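Local coordinates for metallo-carboxypeptidase (Pseudomonas aeruginosa, PDB 4A39), which probably removes C-terminal residues from peptides or proteins as a zinc-dependent carboxypeptidase of the M14 family, at residues 176-180 / 238-243. Numbering follows the deposited sequence.
Sequences IAQQH and DLNRAW. With ZN (zinc ion), chain C; GEM ((2-guanidinoethylmercapto)succinic acid), chain D.
Gln-179 and Leu-239 bring the two backbones closest, their CA atoms 5.9 Å apart, where the loop leaving strand 171-177 meets the turn of 238-243. The backbones are joined through a water that accepts from Leu-239 N and donates to Gln-179 O. This is the active-site end of a central strand in the M14 carboxypeptidase sheet, and His-180 opens the zinc-binding His-X-X-Glu motif completed by Glu-183, with His-273 as the third protein ligand. His-180 ND1 binds zinc at 2.1 Å, while NE2 on the other side of the ring donates to Asp-238 OD1 at 2.7 Å. That oxygen lies near the imidazole plane and is met on its syn side, with NE2 29° out of the carboxylate plane. Bonds at both nitrogens fix the ring's rotation, and the carboxylate would probably make ND1 a stronger donor to zinc. On the anti side OD1 accepts from Asn-240 N, forming an Asx turn, and Arg-231 makes a salt bridge to OD2. Gln-179 extends beyond CG (chi2 -169°) and carries its amide to Trp-243 and Asn-240. Trp-243 NE1 donates to Gln-179 OE1 at 2.9 Å, nearly in the indole plane, whereas Gln-179 NE2 approaches Asn-240 OD1 from above the carbonyl plane. Gln-179 NE2 also donates to Asp-271, and Asn-240 OD1 also accepts from Ala-332 N, so each of these two atoms has a second partner. Beyond the amide, Ile-176 CD1 packs 3.9 Å from Trp-243 CZ2. With OD1 engaged, Asn-240 presents ND2 to O14 of the bound (2-guanidinoethylmercapto)succinic acid along an almost straight bond (174°). Arg-241 bends at chi2 to bring its guanidinium edge to the same carboxylate, NH1 to O14 and NH2 reaching O15 at 3.0 Å.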
ATOM      1  N   ILE A 176      -3.630  -5.792  -7.200  1.00  4.25           N
ATOM      2  CA  ILE A 176      -2.683  -4.743  -7.574  1.00  4.73           C
ATOM      3  C   ILE A 176      -2.399  -3.887  -6.341  1.00  5.63           C
ATOM      4  O   ILE A 176      -3.249  -3.759  -5.448  1.00  4.56           O
ATOM      5  CB  ILE A 176      -3.212  -3.860  -8.736  1.00  5.39           C
ATOM      6  CG1 ILE A 176      -4.384  -3.000  -8.271  1.00  6.10           C
ATOM      7  CG2 ILE A 176      -3.632  -4.749  -9.908  1.00  5.81           C
ATOM      8  CD1 ILE A 176      -4.870  -2.036  -9.330  1.00 11.35           C
ATOM      9  N   ALA A 177      -1.213  -3.295  -6.292  1.00  2.75           N
ATOM     10  CA  ALA A 177      -0.835  -2.519  -5.117  1.00  3.03           C
ATOM     11  C   ALA A 177      -0.137  -1.188  -5.345  1.00  3.81           C
ATOM     12  O   ALA A 177       0.493  -0.953  -6.376  1.00  3.83           O
ATOM     13  CB  ALA A 177       0.040  -3.383  -4.215  1.00  1.64           C
ATOM     14  N   GLN A 178      -0.260  -0.337  -4.334  1.00  4.11           N
ATOM     15  CA  GLN A 178       0.369   0.975  -4.272  1.00  5.17           C
ATOM     16  C   GLN A 178       0.159   1.953  -5.422  1.00  5.44           C
ATOM     17  O   GLN A 178       1.120   2.532  -5.933  1.00  5.80           O
ATOM     18  CB  GLN A 178       1.875   0.799  -3.995  1.00  4.13           C
ATOM     19  CG  GLN A 178       2.418   1.738  -2.904  1.00  3.84           C
ATOM     20  CD  GLN A 178       3.812   1.355  -2.426  1.00  3.84           C
ATOM     21  OE1 GLN A 178       4.068   0.198  -2.108  1.00  5.83           O
ATOM     22  NE2 GLN A 178       4.717   2.335  -2.356  1.00  5.94           N
ATOM     23  N   GLN A 179      -1.092   2.137  -5.835  1.00  4.37           N
ATOM     24  CA  GLN A 179      -1.389   3.120  -6.876  1.00  3.14           C
ATOM     25  C   GLN A 179      -0.973   4.484  -6.325  1.00  3.89           C
ATOM     26  O   GLN A 179      -0.574   5.375  -7.073  1.00  5.16           O
ATOM     27  CB  GLN A 179      -2.877   3.153  -7.198  1.00  4.07           C
ATOM     28  CG  GLN A 179      -3.371   2.015  -8.054  1.00  4.60           C
ATOM     29  CD  GLN A 179      -4.773   2.287  -8.540  1.00  4.93           C
ATOM     30  OE1 GLN A 179      -4.976   3.066  -9.480  1.00  5.80           O
ATOM     31  NE2 GLN A 179      -5.758   1.679  -7.885  1.00  4.47           N
ATOM     32  N   HIS A 180      -1.103   4.648  -5.011  1.00  3.43           N
ATOM     33  CA  HIS A 180      -0.698   5.882  -4.338  1.00  5.15           C
ATOM     34  C   HIS A 180       0.675   5.544  -3.763  1.00  4.67           C
ATOM     35  O   HIS A 180       0.793   4.730  -2.847  1.00  5.46           O
ATOM     36  CB  HIS A 180      -1.713   6.228  -3.249  1.00  4.54           C
ATOM     37  CG  HIS A 180      -3.060   6.589  -3.796  1.00  4.06           C
ATOM     38  ND1 HIS A 180      -4.235   6.075  -3.292  1.00  6.73           N
ATOM     39  CD2 HIS A 180      -3.416   7.407  -4.814  1.00  6.38           C
ATOM     40  CE1 HIS A 180      -5.256   6.558  -3.976  1.00  5.76           C
ATOM     41  NE2 HIS A 180      -4.787   7.368  -4.906  1.00  4.08           N
ATOM     42  N   ASP A 238      -3.779  11.339 -10.096  1.00  6.74           N
ATOM     43  CA  ASP A 238      -4.128  10.416  -9.015  1.00  7.04           C
ATOM     44  C   ASP A 238      -4.584   9.177  -9.783  1.00  5.98           C
ATOM     45  O   ASP A 238      -5.663   9.179 -10.377  1.00  7.25           O
ATOM     46  CB  ASP A 238      -5.301  10.964  -8.189  1.00  6.44           C
ATOM     47  CG  ASP A 238      -5.689  10.050  -7.028  1.00  6.06           C
ATOM     48  OD1 ASP A 238      -5.451   8.826  -7.112  1.00  5.92           O
ATOM     49  OD2 ASP A 238      -6.251  10.555  -6.033  1.00  7.80           O
ATOM     50  N   LEU A 239      -3.767   8.129  -9.783  1.00  5.66           N
ATOM     51  CA  LEU A 239      -4.105   6.923 -10.528  1.00  6.43           C
ATOM     52  C   LEU A 239      -5.436   6.298 -10.133  1.00  4.61           C
ATOM     53  O   LEU A 239      -6.117   5.704 -10.973  1.00  4.91           O
ATOM     54  CB  LEU A 239      -2.980   5.887 -10.410  1.00  6.04           C
ATOM     55  CG  LEU A 239      -1.656   6.256 -11.089  1.00  7.18           C
ATOM     56  CD1 LEU A 239      -0.695   5.078 -10.989  1.00  6.34           C
ATOM     57  CD2 LEU A 239      -1.895   6.608 -12.550  1.00  7.72           C
ATOM     58  N   ASN A 240      -5.834   6.435  -8.872  1.00  5.68           N
ATOM     59  CA  ASN A 240      -7.099   5.833  -8.496  1.00  5.47           C
ATOM     60  C   ASN A 240      -8.318   6.699  -8.784  1.00  6.87           C
ATOM     61  O   ASN A 240      -9.378   6.523  -8.179  1.00  6.30           O
ATOM     62  CB  ASN A 240      -7.097   5.378  -7.039  1.00  5.38           C
ATOM     63  CG  ASN A 240      -8.044   4.220  -6.818  1.00  6.34           C
ATOM     64  OD1 ASN A 240      -8.176   3.351  -7.683  1.00  5.87           O
ATOM     65  ND2 ASN A 240      -8.704   4.194  -5.673  1.00  7.23           N
ATOM     66  N   ARG A 241      -8.151   7.638  -9.711  1.00  6.99           N
ATOM     67  CA  ARG A 241      -9.240   8.496 -10.164  1.00  6.58           C
ATOM     68  C   ARG A 241      -9.172   8.485 -11.694  1.00  6.91           C
ATOM     69  O   ARG A 241      -9.844   9.272 -12.359  1.00  6.96           O
ATOM     70  CB  ARG A 241      -9.070   9.933  -9.658  1.00  6.51           C
ATOM     71  CG  ARG A 241      -9.206  10.098  -8.153  1.00  7.61           C
ATOM     72  CD  ARG A 241     -10.618   9.804  -7.676  1.00  7.07           C
ATOM     73  NE  ARG A 241     -10.737  10.020  -6.237  1.00  8.47           N
ATOM     74  CZ  ARG A 241     -10.235   9.203  -5.315  1.00  9.54           C
ATOM     75  NH1 ARG A 241      -9.588   8.101  -5.678  1.00  9.35           N
ATOM     76  NH2 ARG A 241     -10.356   9.499  -4.027  1.00  9.52           N
ATOM     77  N   ALA A 242      -8.359   7.580 -12.241  1.00  6.15           N
ATOM     78  CA  ALA A 242      -8.179   7.494 -13.689  1.00  6.57           C
ATOM     79  C   ALA A 242      -8.750   6.238 -14.331  1.00  7.87           C
ATOM     80  O   ALA A 242      -8.465   5.955 -15.494  1.00  8.08           O
ATOM     81  CB  ALA A 242      -6.696   7.599 -14.030  1.00  8.89           C
ATOM     82  N   TRP A 243      -9.571   5.492 -13.603  1.00  7.85           N
ATOM     83  CA  TRP A 243     -10.103   4.263 -14.172  1.00  6.58           C
ATOM     84  C   TRP A 243     -11.282   4.414 -15.123  1.00  8.32           C
ATOM     85  O   TRP A 243     -11.535   3.535 -15.946  1.00  7.21           O
ATOM     86  CB  TRP A 243     -10.418   3.275 -13.052  1.00  5.85           C
ATOM     87  CG  TRP A 243      -9.156   2.802 -12.398  1.00  4.73           C
ATOM     88  CD1 TRP A 243      -8.331   3.529 -11.588  1.00  5.98           C
ATOM     89  CD2 TRP A 243      -8.522   1.528 -12.575  1.00  4.73           C
ATOM     90  NE1 TRP A 243      -7.222   2.790 -11.252  1.00  4.74           N
ATOM     91  CE2 TRP A 243      -7.312   1.558 -11.844  1.00  5.00           C
ATOM     92  CE3 TRP A 243      -8.856   0.364 -13.281  1.00  5.99           C
ATOM     93  CZ2 TRP A 243      -6.436   0.473 -11.799  1.00  5.03           C
ATOM     94  CZ3 TRP A 243      -7.983  -0.719 -13.237  1.00  5.10           C
ATOM     95  CH2 TRP A 243      -6.787  -0.656 -12.501  1.00  4.72           C
TER
HETATM   96 ZN    ZN C1376      -4.595   4.892  -1.601  1.00  4.89          ZN
HETATM   97  C8  GEM D1377      -9.246   5.503  -1.544  1.00 20.65           C
HETATM   98  S7  GEM D1377      -9.054   3.799  -2.184  1.00 27.79           S
HETATM   99  C6  GEM D1377     -10.781   3.204  -2.074  1.00 21.99           C
HETATM  100  C5  GEM D1377     -11.608   3.847  -0.957  1.00 19.59           C
HETATM  101  N3  GEM D1377     -11.913   5.247  -1.284  1.00 18.95           N
HETATM  102  C1  GEM D1377     -13.177   5.610  -1.492  1.00 17.79           C
HETATM  103  N4  GEM D1377     -14.144   4.699  -1.414  1.00 18.93           N
HETATM  104  N2  GEM D1377     -13.480   6.871  -1.787  1.00 18.70           N
HETATM  105  C9  GEM D1377      -8.788   6.543  -2.569  1.00 19.23           C
HETATM  106  O14 GEM D1377      -8.457   6.134  -3.705  1.00 16.11           O
HETATM  107  O15 GEM D1377      -8.777   7.733  -2.192  1.00 18.70           O
HETATM  108  C10 GEM D1377      -8.496   5.679  -0.222  1.00 17.72           C
HETATM  109  C11 GEM D1377      -6.990   5.458  -0.386  1.00 15.49           C
HETATM  110  O12 GEM D1377      -6.439   4.649   0.393  1.00  9.14           O
HETATM  111  O13 GEM D1377      -6.418   6.119  -1.277  1.00 12.44           O
HETATM  112  O   HOH W   1      -1.486   7.842  -8.091  1.00  7.19           O